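Long-range contacts in insecticidal protein (Brevibacillus laterosporus, PDB 7ML9), which is an insecticidal toxin active against the western corn rootworm and probably acts by forming beta-barrel pores in membranes: residues A[123-128]-A[194-199]; A[183-188]-A[312-317]; A[190-195]-A[306-311]; A[203-208]-A[286-291]. All blocks are in the same frame, centred on the assembly; numbering follows the deposited sequence.

In the fold
From the N terminus, the first segment is on strand 123-126. In contact 1, 194-199 returns to it and closes a loop of 65 residues. Strand 178-189 leaves from inside that loop and meets strand 303-323 in contact 2, so contacts 1 and 2 cross. Contact 3 starts at 190-195, overlapping contact 1 at Ile194 and Lys195, and ends at 306-311. It nests inside contact 2. Contact 4, between 203-208 and 286-291, opens after contact 1 has closed and nests inside contact 3. Contacts 2 and 4 are pairings within the large mixed sheet. Contact 1 builds a separate two-stranded sheet, and contact 3 packs that sheet against the large one, toward one end of the elongated molecule.

Contact 1: A[123-128]-A[194-199]; sequences QELLTP and IKVPAG
Leu125 pairs with Ile194, and Gln123 with Val196, in a small two-stranded antiparallel sheet. Four backbone bonds hold it. Each of the two pairs is bonded in both directions, and the shortest links, Leu125 N to Ile194 O and Val196 N to Gln123 O, are both 2.7 Å. Between them Glu124 and Lys195 form the non-hydrogen-bonded pair, with their CA atoms 4.3 Å apart.

The two faces differ. Glu124 and Lys195 share the solvent side. There Glu124 CG only skirts Lys195 CA, at 4.2 Å, and the charged ends diverge. The other face carries Leu125, Ile194 and Val196, and is the packed one. Leu125 CD1 touches Val196 CG2 at 3.9 Å, the two side chains crossing at about a right angle. Leu114 of strand 86-115 lies against Ile194 and Val196 on this side.

Beyond the strand end, Thr127 is buried and closes the packed part. Its hydroxyl accepts from Gln192 N and donates to Pro128 O. The methyl is left for the apolar side. It sits beside the backbone N (OG1 at chi1 67°), which brings Thr127 CG2 to 3.6 Å from Ile194 CG1.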
loop_
_atom_site.group_PDB
_atom_site.type_symbol
_atom_site.label_atom_id
_atom_site.label_comp_id
_atom_site.label_asym_id
_atom_site.label_seq_id
_atom_site.Cartn_x
_atom_site.Cartn_y
_atom_site.Cartn_z
ATOM N N GLN A 123 -7.750 -49.897 -14.378
ATOM C CA GLN A 123 -8.500 -49.336 -13.265
ATOM C C GLN A 123 -8.406 -47.813 -13.266
ATOM O O GLN A 123 -7.447 -47.221 -13.775
ATOM C CB GLN A 123 -8.005 -49.898 -11.902
ATOM C CG GLN A 123 -8.058 -51.434 -11.804
ATOM C CD GLN A 123 -9.471 -51.961 -11.633
ATOM O OE1 GLN A 123 -10.410 -51.190 -11.484
ATOM N NE2 GLN A 123 -9.627 -53.286 -11.676
ATOM N N GLU A 124 -9.423 -47.186 -12.698
ATOM C CA GLU A 124 -9.373 -45.763 -12.377
ATOM C C GLU A 124 -9.199 -45.690 -10.866
ATOM O O GLU A 124 -10.114 -46.039 -10.112
ATOM C CB GLU A 124 -10.624 -45.032 -12.858
ATOM C CG GLU A 124 -10.356 -44.148 -14.069
ATOM C CD GLU A 124 -11.586 -43.958 -14.942
ATOM O OE1 GLU A 124 -11.428 -43.797 -16.174
ATOM O OE2 GLU A 124 -12.704 -43.984 -14.382
ATOM N N LEU A 125 -8.001 -45.301 -10.441
ATOM C CA LEU A 125 -7.573 -45.351 -9.048
ATOM C C LEU A 125 -7.475 -43.933 -8.495
ATOM O O LEU A 125 -6.906 -43.049 -9.143
ATOM C CB LEU A 125 -6.223 -46.067 -8.933
ATOM C CG LEU A 125 -6.245 -47.526 -9.412
ATOM C CD1 LEU A 125 -4.867 -48.194 -9.261
ATOM C CD2 LEU A 125 -7.307 -48.263 -8.641
ATOM N N LEU A 126 -8.031 -43.732 -7.305
ATOM C CA LEU A 126 -8.012 -42.441 -6.635
ATOM C C LEU A 126 -6.708 -42.246 -5.877
ATOM O O LEU A 126 -6.271 -43.135 -5.129
ATOM C CB LEU A 126 -9.202 -42.334 -5.682
ATOM C CG LEU A 126 -10.536 -42.205 -6.406
ATOM C CD1 LEU A 126 -11.687 -42.627 -5.510
ATOM C CD2 LEU A 126 -10.694 -40.746 -6.860
ATOM N N THR A 127 -6.085 -41.080 -6.071
ATOM C CA THR A 127 -4.884 -40.732 -5.327
ATOM C C THR A 127 -5.245 -40.329 -3.903
ATOM O O THR A 127 -6.392 -39.979 -3.609
ATOM C CB THR A 127 -4.132 -39.579 -5.998
ATOM O OG1 THR A 127 -4.909 -38.373 -5.909
ATOM C CG2 THR A 127 -3.831 -39.887 -7.445
ATOM N N PRO A 128 -4.284 -40.375 -2.990
ATOM C CA PRO A 128 -4.489 -39.749 -1.683
ATOM C C PRO A 128 -4.577 -38.237 -1.851
ATOM O O PRO A 128 -4.310 -37.683 -2.921
ATOM C CB PRO A 128 -3.246 -40.155 -0.883
ATOM C CG PRO A 128 -2.607 -41.270 -1.672
ATOM C CD PRO A 128 -2.969 -41.027 -3.099
ATOM N N ILE A 194 -7.024 -41.485 -11.508
ATOM C CA ILE A 194 -5.964 -41.792 -12.467
ATOM C C ILE A 194 -6.262 -43.137 -13.127
ATOM O O ILE A 194 -6.532 -44.125 -12.433
ATOM C CB ILE A 194 -4.581 -41.836 -11.791
ATOM C CG1 ILE A 194 -4.357 -40.576 -10.948
ATOM C CG2 ILE A 194 -3.493 -42.004 -12.829
ATOM C CD1 ILE A 194 -4.325 -39.330 -11.763
ATOM N N LYS A 195 -6.199 -43.182 -14.460
ATOM C CA LYS A 195 -6.321 -44.451 -15.175
ATOM C C LYS A 195 -4.980 -45.181 -15.125
ATOM O O LYS A 195 -3.970 -44.665 -15.607
ATOM C CB LYS A 195 -6.768 -44.228 -16.622
ATOM C CG LYS A 195 -6.779 -45.507 -17.469
ATOM C CD LYS A 195 -7.796 -45.433 -18.620
ATOM C CE LYS A 195 -7.367 -46.287 -19.818
ATOM N NZ LYS A 195 -5.930 -46.068 -20.186
ATOM N N VAL A 196 -4.964 -46.360 -14.508
ATOM C CA VAL A 196 -3.750 -47.169 -14.402
ATOM C C VAL A 196 -3.996 -48.492 -15.121
ATOM O O VAL A 196 -4.843 -49.286 -14.686
ATOM C CB VAL A 196 -3.350 -47.404 -12.938
ATOM C CG1 VAL A 196 -2.011 -48.134 -12.873
ATOM C CG2 VAL A 196 -3.282 -46.070 -12.175
ATOM N N PRO A 197 -3.305 -48.755 -16.226
ATOM C CA PRO A 197 -3.582 -49.973 -17.004
ATOM C C PRO A 197 -3.181 -51.254 -16.282
ATOM O O PRO A 197 -2.267 -51.277 -15.446
ATOM C CB PRO A 197 -2.742 -49.781 -18.272
ATOM C CG PRO A 197 -2.508 -48.304 -18.372
ATOM C CD PRO A 197 -2.426 -47.816 -16.943
ATOM N N ALA A 198 -3.857 -52.346 -16.653
ATOM C CA ALA A 198 -3.553 -53.659 -16.090
ATOM C C ALA A 198 -2.050 -53.928 -16.101
ATOM O O ALA A 198 -1.357 -53.636 -17.078
ATOM C CB ALA A 198 -4.296 -54.750 -16.879
ATOM N N GLY A 199 -1.541 -54.459 -14.991
ATOM C CA GLY A 199 -0.140 -54.797 -14.874
ATOM C C GLY A 199 0.804 -53.630 -14.675
ATOM O O GLY A 199 2.020 -53.848 -14.609
#

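Contact 2: A[183-188]-A[312-317]; sequences KQVSYK and LIRTEI
Ser186 N donates to Thr315 O over 2.7 Å, the shortest bond here, with an N-H...O angle of 173°. Val185 CA adds a secondary, bent CA-H...O contact to Thr315 O at 3.3 Å. Thr315 N returns a bond to Ser186 O. Lys188 and Ile313 are likewise bonded both ways, and Ile317 N reaches Gln184 O.

On the face carrying Val185, Tyr187 and Arg314, the Tyr187 ring is held between two aliphatic groups. Leu312 CD2 lies over one face in a CH-pi contact, 4.0 Å from the ring centroid and 18° off its normal. Val185 CG2 lies over the opposite face. Arg314 CG meets the ring edge, 3.6 Å from Tyr187 CE1.

This is an antiparallel ladder between strands 178-189 and 303-323, part of the long sheet that runs through the elongated, aerolysin-like molecule of the ETX/MTX2 family.

Arg314 runs extended from CG to NE, with CG opposite the backbone N (chi1 -174°). That carries its guanidinium past Tyr187 to Val185, where NH2 is 3.7 Å from Val185 CG1. Lys183 CD comes in at the guanidinium edge, in its plane, 3.5 Å from Arg314 NH2. Glu136 OE2 joins the two polar ends: it is hydrogen-bonded to Tyr187 OH, which Gly280 N also meets, and forms a salt bridge with Arg314 NE. At the end of the ladder, Ile317 CG1 packs on Gln184 CB at 3.6 Å.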
loop_
_atom_site.group_PDB
_atom_site.type_symbol
_atom_site.label_atom_id
_atom_site.label_comp_id
_atom_site.label_asym_id
_atom_site.label_seq_id
_atom_site.Cartn_x
_atom_site.Cartn_y
_atom_site.Cartn_z
ATOM N N LYS A 183 0.493 -15.962 8.328
ATOM C CA LYS A 183 -0.439 -17.031 8.651
ATOM C C LYS A 183 0.198 -18.345 8.229
ATOM O O LYS A 183 0.643 -18.479 7.084
ATOM C CB LYS A 183 -1.786 -16.883 7.941
ATOM C CG LYS A 183 -2.454 -15.535 8.004
ATOM C CD LYS A 183 -3.809 -15.626 7.327
ATOM C CE LYS A 183 -4.306 -14.260 6.888
ATOM N NZ LYS A 183 -4.691 -13.430 8.057
ATOM N N GLN A 184 0.261 -19.307 9.143
ATOM C CA GLN A 184 0.486 -20.678 8.721
ATOM C C GLN A 184 -0.836 -21.238 8.232
ATOM O O GLN A 184 -1.884 -21.028 8.851
ATOM C CB GLN A 184 1.053 -21.533 9.850
ATOM C CG GLN A 184 2.548 -21.402 9.981
ATOM C CD GLN A 184 2.926 -20.163 10.757
ATOM O OE1 GLN A 184 2.231 -19.780 11.694
ATOM N NE2 GLN A 184 4.017 -19.520 10.364
ATOM N N VAL A 185 -0.797 -21.915 7.087
ATOM C CA VAL A 185 -1.996 -22.512 6.529
ATOM C C VAL A 185 -1.658 -23.938 6.118
ATOM O O VAL A 185 -0.496 -24.304 5.938
ATOM C CB VAL A 185 -2.554 -21.718 5.321
ATOM C CG1 VAL A 185 -2.924 -20.291 5.726
ATOM C CG2 VAL A 185 -1.533 -21.704 4.173
ATOM N N SER A 186 -2.692 -24.743 5.999
ATOM C CA SER A 186 -2.571 -26.063 5.402
ATOM C C SER A 186 -3.210 -25.993 4.025
ATOM O O SER A 186 -4.377 -25.601 3.899
ATOM C CB SER A 186 -3.238 -27.134 6.266
ATOM O OG SER A 186 -2.877 -28.430 5.819
ATOM N N TYR A 187 -2.431 -26.333 3.001
ATOM C CA TYR A 187 -2.930 -26.511 1.647
ATOM C C TYR A 187 -3.169 -27.993 1.397
ATOM O O TYR A 187 -2.355 -28.829 1.794
ATOM C CB TYR A 187 -1.936 -25.981 0.617
ATOM C CG TYR A 187 -1.717 -24.479 0.674
ATOM C CD1 TYR A 187 -2.777 -23.608 0.856
ATOM C CD2 TYR A 187 -0.448 -23.945 0.514
ATOM C CE1 TYR A 187 -2.573 -22.229 0.885
ATOM C CE2 TYR A 187 -0.233 -22.562 0.545
ATOM C CZ TYR A 187 -1.300 -21.723 0.733
ATOM O OH TYR A 187 -1.082 -20.357 0.758
ATOM N N LYS A 188 -4.275 -28.312 0.733
ATOM C CA LYS A 188 -4.638 -29.696 0.460
ATOM C C LYS A 188 -5.038 -29.842 -1.003
ATOM O O LYS A 188 -5.715 -28.973 -1.563
ATOM C CB LYS A 188 -5.776 -30.133 1.376
ATOM C CG LYS A 188 -6.285 -31.534 1.161
ATOM C CD LYS A 188 -7.236 -31.917 2.286
ATOM C CE LYS A 188 -8.310 -30.864 2.485
ATOM N NZ LYS A 188 -9.683 -31.429 2.359
ATOM N N LEU A 312 -6.081 -25.995 -5.001
ATOM C CA LEU A 312 -5.861 -26.340 -3.600
ATOM C C LEU A 312 -7.055 -25.939 -2.735
ATOM O O LEU A 312 -7.882 -25.109 -3.113
ATOM C CB LEU A 312 -4.568 -25.702 -3.080
ATOM C CG LEU A 312 -4.373 -24.176 -3.077
ATOM C CD1 LEU A 312 -5.142 -23.504 -1.941
ATOM C CD2 LEU A 312 -2.899 -23.837 -2.984
ATOM N N ILE A 313 -7.138 -26.563 -1.563
ATOM C CA ILE A 313 -8.093 -26.204 -0.522
ATOM C C ILE A 313 -7.293 -25.649 0.646
ATOM O O ILE A 313 -6.356 -26.300 1.125
ATOM C CB ILE A 313 -8.939 -27.410 -0.081
ATOM C CG1 ILE A 313 -9.763 -27.945 -1.245
ATOM C CG2 ILE A 313 -9.868 -27.034 1.061
ATOM C CD1 ILE A 313 -10.298 -29.335 -0.973
ATOM N N ARG A 314 -7.653 -24.450 1.100
ATOM C CA ARG A 314 -6.855 -23.697 2.059
ATOM C C ARG A 314 -7.538 -23.703 3.420
ATOM O O ARG A 314 -8.739 -23.425 3.519
ATOM C CB ARG A 314 -6.644 -22.262 1.569
ATOM C CG ARG A 314 -5.697 -21.411 2.410
ATOM C CD ARG A 314 -5.790 -19.932 2.001
ATOM N NE ARG A 314 -5.199 -19.038 2.997
ATOM C CZ ARG A 314 -5.888 -18.431 3.961
ATOM N NH1 ARG A 314 -7.198 -18.635 4.070
ATOM N NH2 ARG A 314 -5.265 -17.633 4.822
ATOM N N THR A 315 -6.772 -24.023 4.463
ATOM C CA THR A 315 -7.258 -23.990 5.839
ATOM C C THR A 315 -6.232 -23.287 6.709
ATOM O O THR A 315 -5.080 -23.731 6.792
ATOM C CB THR A 315 -7.518 -25.399 6.370
ATOM O OG1 THR A 315 -8.423 -26.072 5.485
ATOM C CG2 THR A 315 -8.122 -25.325 7.764
ATOM N N GLU A 316 -6.640 -22.190 7.356
ATOM C CA GLU A 316 -5.727 -21.473 8.238
ATOM C C GLU A 316 -5.570 -22.231 9.549
ATOM O O GLU A 316 -6.527 -22.801 10.075
ATOM C CB GLU A 316 -6.215 -20.043 8.514
ATOM C CG GLU A 316 -5.247 -19.235 9.397
ATOM C CD GLU A 316 -5.689 -17.791 9.662
ATOM O OE1 GLU A 316 -6.483 -17.233 8.875
ATOM O OE2 GLU A 316 -5.223 -17.210 10.665
ATOM N N ILE A 317 -4.338 -22.259 10.065
ATOM C CA ILE A 317 -4.110 -22.835 11.384
ATOM C C ILE A 317 -3.771 -21.714 12.362
ATOM O O ILE A 317 -4.573 -21.405 13.255
ATOM C CB ILE A 317 -3.031 -23.934 11.367
ATOM C CG1 ILE A 317 -1.870 -23.637 10.431
ATOM C CG2 ILE A 317 -3.621 -25.231 10.868
ATOM C CD1 ILE A 317 -0.766 -24.701 10.451
#

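Contact 3: A[190-195]-A[306-311]; sequences PSQKIK and QEIKVP
Segments 190-195 and 306-311 run nearly antiparallel, 164° apart, but too far apart to pair as strands: Pro190 CA is 7.5 Å from Val310 CA. They meet through side chains instead. Pro190 passes Val310 in the reverse sense, with Pro190 CD tight against Val310 CG1 at 3.5 Å. Gln192 reaches Val310 from the facing segment, and Gln192 CG rests 3.7 Å from Val310 CG2. Ile194 meets Ile308 obliquely, the terminal methyls Ile194 CD1 and Ile308 CD1 only 3.5 Å apart, another tight fit. One water bridges the far end. It accepts from Lys195 N at 3.0 Å and donates to Gln306 OE1 at 2.9 Å. The extended Gln306 side chain brings its amide there. Here the two-stranded sheet and the loop leading into it pack against the large sheet. The backbone of 190-195 bonds to Leu125 and Thr127, while that of 306-311 bonds to Phe283, Leu285 and Ile287 of strand 266-289, whose Ile287 side chain also touches Ile194.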
loop_
_atom_site.group_PDB
_atom_site.type_symbol
_atom_site.label_atom_id
_atom_site.label_comp_id
_atom_site.label_asym_id
_atom_site.label_seq_id
_atom_site.Cartn_x
_atom_site.Cartn_y
_atom_site.Cartn_z
ATOM N N PRO A 190 -7.266 -32.156 -3.473
ATOM C CA PRO A 190 -8.272 -33.221 -3.433
ATOM C C PRO A 190 -7.794 -34.457 -4.188
ATOM O O PRO A 190 -6.905 -34.404 -5.043
ATOM C CB PRO A 190 -9.498 -32.591 -4.107
ATOM C CG PRO A 190 -9.256 -31.109 -4.037
ATOM C CD PRO A 190 -7.770 -30.936 -4.123
ATOM N N SER A 191 -8.376 -35.587 -3.813
ATOM C CA SER A 191 -8.092 -36.856 -4.471
ATOM C C SER A 191 -8.400 -36.780 -5.967
ATOM O O SER A 191 -9.446 -36.268 -6.367
ATOM C CB SER A 191 -8.928 -37.950 -3.806
ATOM O OG SER A 191 -8.745 -39.198 -4.455
ATOM N N GLN A 192 -7.485 -37.290 -6.792
ATOM C CA GLN A 192 -7.632 -37.314 -8.241
ATOM C C GLN A 192 -7.793 -38.751 -8.736
ATOM O O GLN A 192 -7.244 -39.691 -8.154
ATOM C CB GLN A 192 -6.429 -36.667 -8.937
ATOM C CG GLN A 192 -6.161 -35.220 -8.515
ATOM C CD GLN A 192 -7.364 -34.321 -8.772
ATOM O OE1 GLN A 192 -7.861 -33.645 -7.866
ATOM N NE2 GLN A 192 -7.844 -34.323 -10.012
ATOM N N LYS A 193 -8.544 -38.904 -9.826
ATOM C CA LYS A 193 -8.809 -40.195 -10.456
ATOM C C LYS A 193 -7.806 -40.405 -11.588
ATOM O O LYS A 193 -7.734 -39.592 -12.516
ATOM C CB LYS A 193 -10.247 -40.253 -10.980
ATOM C CG LYS A 193 -10.831 -41.664 -11.046
ATOM C CD LYS A 193 -11.984 -41.865 -10.051
ATOM C CE LYS A 193 -12.489 -43.325 -10.016
ATOM N NZ LYS A 193 -12.494 -43.964 -8.654
ATOM N N ILE A 194 -7.024 -41.485 -11.508
ATOM C CA ILE A 194 -5.964 -41.792 -12.467
ATOM C C ILE A 194 -6.262 -43.137 -13.127
ATOM O O ILE A 194 -6.532 -44.125 -12.433
ATOM C CB ILE A 194 -4.581 -41.836 -11.791
ATOM C CG1 ILE A 194 -4.357 -40.576 -10.948
ATOM C CG2 ILE A 194 -3.493 -42.004 -12.829
ATOM C CD1 ILE A 194 -4.325 -39.330 -11.763
ATOM N N LYS A 195 -6.199 -43.182 -14.460
ATOM C CA LYS A 195 -6.321 -44.451 -15.175
ATOM C C LYS A 195 -4.980 -45.181 -15.125
ATOM O O LYS A 195 -3.970 -44.665 -15.607
ATOM C CB LYS A 195 -6.768 -44.228 -16.622
ATOM C CG LYS A 195 -6.779 -45.507 -17.469
ATOM C CD LYS A 195 -7.796 -45.433 -18.620
ATOM C CE LYS A 195 -7.367 -46.287 -19.818
ATOM N NZ LYS A 195 -5.930 -46.068 -20.186
ATOM N N GLN A 306 1.514 -38.335 -17.346
ATOM C CA GLN A 306 0.422 -37.388 -17.209
ATOM C C GLN A 306 0.833 -36.363 -16.163
ATOM O O GLN A 306 1.607 -36.673 -15.246
ATOM C CB GLN A 306 -0.867 -38.109 -16.797
ATOM C CG GLN A 306 -2.119 -37.266 -16.771
ATOM C CD GLN A 306 -3.279 -38.009 -16.140
ATOM O OE1 GLN A 306 -3.136 -39.162 -15.726
ATOM N NE2 GLN A 306 -4.433 -37.356 -16.056
ATOM N N GLU A 307 0.352 -35.133 -16.338
ATOM C CA GLU A 307 0.457 -34.097 -15.318
ATOM C C GLU A 307 -0.903 -33.443 -15.154
ATOM O O GLU A 307 -1.638 -33.268 -16.130
ATOM C CB GLU A 307 1.524 -33.052 -15.654
ATOM C CG GLU A 307 2.932 -33.591 -15.514
ATOM C CD GLU A 307 4.005 -32.539 -15.708
ATOM O OE1 GLU A 307 3.666 -31.417 -16.133
ATOM O OE2 GLU A 307 5.191 -32.836 -15.446
ATOM N N ILE A 308 -1.253 -33.126 -13.906
ATOM C CA ILE A 308 -2.556 -32.573 -13.568
ATOM C C ILE A 308 -2.347 -31.348 -12.690
ATOM O O ILE A 308 -1.655 -31.426 -11.668
ATOM C CB ILE A 308 -3.445 -33.589 -12.828
ATOM C CG1 ILE A 308 -3.356 -34.976 -13.460
ATOM C CG2 ILE A 308 -4.887 -33.104 -12.769
ATOM C CD1 ILE A 308 -4.230 -35.977 -12.760
ATOM N N LYS A 309 -2.954 -30.230 -13.078
ATOM C CA LYS A 309 -3.060 -29.066 -12.210
ATOM C C LYS A 309 -4.305 -29.222 -11.351
ATOM O O LYS A 309 -5.397 -29.458 -11.872
ATOM C CB LYS A 309 -3.137 -27.783 -13.037
ATOM C CG LYS A 309 -1.807 -27.071 -13.213
ATOM C CD LYS A 309 -2.025 -25.567 -13.337
ATOM C CE LYS A 309 -0.758 -24.853 -13.763
ATOM N NZ LYS A 309 -0.424 -23.747 -12.827
ATOM N N VAL A 310 -4.138 -29.101 -10.037
ATOM C CA VAL A 310 -5.196 -29.366 -9.073
ATOM C C VAL A 310 -5.405 -28.101 -8.244
ATOM O O VAL A 310 -4.436 -27.577 -7.690
ATOM C CB VAL A 310 -4.867 -30.556 -8.156
ATOM C CG1 VAL A 310 -5.952 -30.732 -7.101
ATOM C CG2 VAL A 310 -4.700 -31.819 -8.995
ATOM N N PRO A 311 -6.630 -27.586 -8.136
ATOM C CA PRO A 311 -6.862 -26.427 -7.258
ATOM C C PRO A 311 -6.741 -26.836 -5.801
ATOM O O PRO A 311 -7.238 -27.889 -5.402
ATOM C CB PRO A 311 -8.300 -25.997 -7.591
ATOM C CG PRO A 311 -8.709 -26.818 -8.798
ATOM C CD PRO A 311 -7.871 -28.058 -8.762
HETATM O O HOH W 1 -5.628 -40.582 -15.904
#

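Contact 4: A[203-208]-A[286-291]; sequences RVLAYL and KIEDIT. With EDO (1,2-ethanediol), chain I.
Arg203 and Glu288 run out from the sheet alongside each other and form a salt bridge. Arg203 NH2 is modelled 2.5 Å from Glu288 OE1, an unusually short and doubtful length. The guanidinium and carboxylate planes are 49° apart. A bend at chi3 (84°) turns the arginine end to the carboxylate. Ile290 CG2 lies over one guanidinium face, 4.0 Å from Arg203 NH1. That NH1 also approaches a 1,2-ethanediol, again at a doubtfully short distance. On the other face of the sheet, Val204 CG2 packs on Ile287 CD1 at 3.6 Å.

The antiparallel ladder between strands 201-229 and 266-289, in the large sheet, sets these positions: Arg203 and Glu288 are bonded both ways through their backbones, as are Leu205 and Lys286. Past the strand end, Asp289 OD1 accepts from Thr291 N in an Asx turn, and Thr291 OG1 is hydrogen-bonded to Thr201 N. Glu288 is buried, with Arg203 on OE1 and, more weakly, Lys286 NZ 3.4 Å from Glu288 OE2; this should favour its ionised form.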
loop_
_atom_site.group_PDB
_atom_site.type_symbol
_atom_site.label_atom_id
_atom_site.label_comp_id
_atom_site.label_asym_id
_atom_site.label_seq_id
_atom_site.Cartn_x
_atom_site.Cartn_y
_atom_site.Cartn_z
ATOM N N ARG A 203 3.500 -43.992 -10.104
ATOM C CA ARG A 203 3.909 -43.181 -8.971
ATOM C C ARG A 203 3.338 -41.790 -9.186
ATOM O O ARG A 203 3.462 -41.241 -10.283
ATOM C CB ARG A 203 5.430 -43.130 -8.867
ATOM C CG ARG A 203 5.951 -42.424 -7.654
ATOM C CD ARG A 203 7.411 -42.772 -7.458
ATOM N NE ARG A 203 8.276 -41.932 -8.275
ATOM C CZ ARG A 203 9.528 -42.237 -8.597
ATOM N NH1 ARG A 203 10.060 -43.379 -8.180
ATOM N NH2 ARG A 203 10.244 -41.403 -9.346
ATOM N N VAL A 204 2.680 -41.244 -8.165
ATOM C CA VAL A 204 2.170 -39.875 -8.198
ATOM C C VAL A 204 3.063 -39.023 -7.308
ATOM O O VAL A 204 3.172 -39.291 -6.108
ATOM C CB VAL A 204 0.713 -39.791 -7.726
ATOM C CG1 VAL A 204 0.195 -38.353 -7.889
ATOM C CG2 VAL A 204 -0.142 -40.766 -8.494
ATOM N N LEU A 205 3.706 -38.010 -7.893
ATOM C CA LEU A 205 4.475 -37.011 -7.156
ATOM C C LEU A 205 3.700 -35.701 -7.127
ATOM O O LEU A 205 3.143 -35.282 -8.148
ATOM C CB LEU A 205 5.841 -36.758 -7.792
ATOM C CG LEU A 205 6.811 -37.884 -8.141
ATOM C CD1 LEU A 205 8.133 -37.292 -8.604
ATOM C CD2 LEU A 205 7.065 -38.739 -6.961
ATOM N N ALA A 206 3.676 -35.042 -5.965
ATOM C CA ALA A 206 2.911 -33.812 -5.783
ATOM C C ALA A 206 3.852 -32.652 -5.490
ATOM O O ALA A 206 4.827 -32.799 -4.737
ATOM C CB ALA A 206 1.881 -33.937 -4.648
ATOM N N TYR A 207 3.557 -31.502 -6.100
ATOM C CA TYR A 207 4.320 -30.280 -5.902
ATOM C C TYR A 207 3.363 -29.130 -5.642
ATOM O O TYR A 207 2.323 -29.018 -6.298
ATOM C CB TYR A 207 5.190 -29.952 -7.115
ATOM C CG TYR A 207 6.221 -30.998 -7.427
ATOM C CD1 TYR A 207 5.884 -32.131 -8.159
ATOM C CD2 TYR A 207 7.527 -30.856 -6.998
ATOM C CE1 TYR A 207 6.829 -33.097 -8.452
ATOM C CE2 TYR A 207 8.484 -31.817 -7.293
ATOM C CZ TYR A 207 8.122 -32.936 -8.021
ATOM O OH TYR A 207 9.053 -33.904 -8.312
ATOM N N LEU A 208 3.704 -28.289 -4.664
ATOM C CA LEU A 208 2.942 -27.072 -4.412
ATOM C C LEU A 208 3.542 -25.951 -5.259
ATOM O O LEU A 208 4.745 -25.680 -5.175
ATOM C CB LEU A 208 2.972 -26.695 -2.930
ATOM C CG LEU A 208 2.309 -25.358 -2.566
ATOM C CD1 LEU A 208 0.802 -25.422 -2.743
ATOM C CD2 LEU A 208 2.666 -24.978 -1.133
ATOM N N LYS A 286 2.365 -35.070 -10.866
ATOM C CA LYS A 286 3.148 -35.672 -11.932
ATOM C C LYS A 286 3.025 -37.188 -11.808
ATOM O O LYS A 286 3.336 -37.754 -10.752
ATOM C CB LYS A 286 4.593 -35.202 -11.813
ATOM C CG LYS A 286 5.610 -35.804 -12.740
ATOM C CD LYS A 286 6.995 -35.491 -12.186
ATOM C CE LYS A 286 7.922 -34.890 -13.220
ATOM N NZ LYS A 286 9.206 -35.647 -13.297
ATOM N N ILE A 287 2.554 -37.837 -12.872
ATOM C CA ILE A 287 2.288 -39.275 -12.879
ATOM C C ILE A 287 3.405 -39.973 -13.636
ATOM O O ILE A 287 3.626 -39.689 -14.818
ATOM C CB ILE A 287 0.934 -39.590 -13.527
ATOM C CG1 ILE A 287 -0.153 -38.666 -12.983
ATOM C CG2 ILE A 287 0.600 -41.081 -13.363
ATOM C CD1 ILE A 287 -0.356 -38.769 -11.498
ATOM N N GLU A 288 4.096 -40.899 -12.972
ATOM C CA GLU A 288 5.216 -41.618 -13.565
ATOM C C GLU A 288 4.915 -43.109 -13.647
ATOM O O GLU A 288 4.381 -43.699 -12.705
ATOM C CB GLU A 288 6.499 -41.420 -12.765
ATOM C CG GLU A 288 7.035 -40.002 -12.766
ATOM C CD GLU A 288 8.324 -39.870 -11.974
ATOM O OE1 GLU A 288 8.649 -40.803 -11.203
ATOM O OE2 GLU A 288 9.015 -38.835 -12.128
ATOM N N ASP A 289 5.281 -43.713 -14.774
ATOM C CA ASP A 289 5.185 -45.160 -14.954
ATOM C C ASP A 289 6.471 -45.768 -14.410
ATOM O O ASP A 289 7.552 -45.547 -14.967
ATOM C CB ASP A 289 4.983 -45.497 -16.430
ATOM C CG ASP A 289 4.680 -46.977 -16.669
ATOM O OD1 ASP A 289 4.885 -47.797 -15.752
ATOM O OD2 ASP A 289 4.229 -47.309 -17.786
ATOM N N ILE A 290 6.365 -46.505 -13.309
ATOM C CA ILE A 290 7.519 -47.148 -12.702
ATOM C C ILE A 290 7.414 -48.669 -12.791
ATOM O O ILE A 290 8.053 -49.374 -12.020
ATOM C CB ILE A 290 7.719 -46.694 -11.247
ATOM C CG1 ILE A 290 6.454 -46.939 -10.433
ATOM C CG2 ILE A 290 8.111 -45.227 -11.205
ATOM C CD1 ILE A 290 6.707 -47.023 -8.941
ATOM N N THR A 291 6.580 -49.169 -13.702
ATOM C CA THR A 291 6.426 -50.611 -13.884
ATOM C C THR A 291 7.779 -51.294 -14.075
ATOM O O THR A 291 8.128 -52.232 -13.348
ATOM C CB THR A 291 5.507 -50.874 -15.077
ATOM O OG1 THR A 291 4.272 -50.168 -14.889
ATOM C CG2 THR A 291 5.232 -52.374 -15.238
HETATM C C1 EDO I . 7.841 -45.044 -4.878
HETATM O O1 EDO I . 7.141 -44.205 -3.952
HETATM C C2 EDO I . 9.326 -44.724 -4.859
HETATM O O2 EDO I . 9.754 -44.526 -6.210
#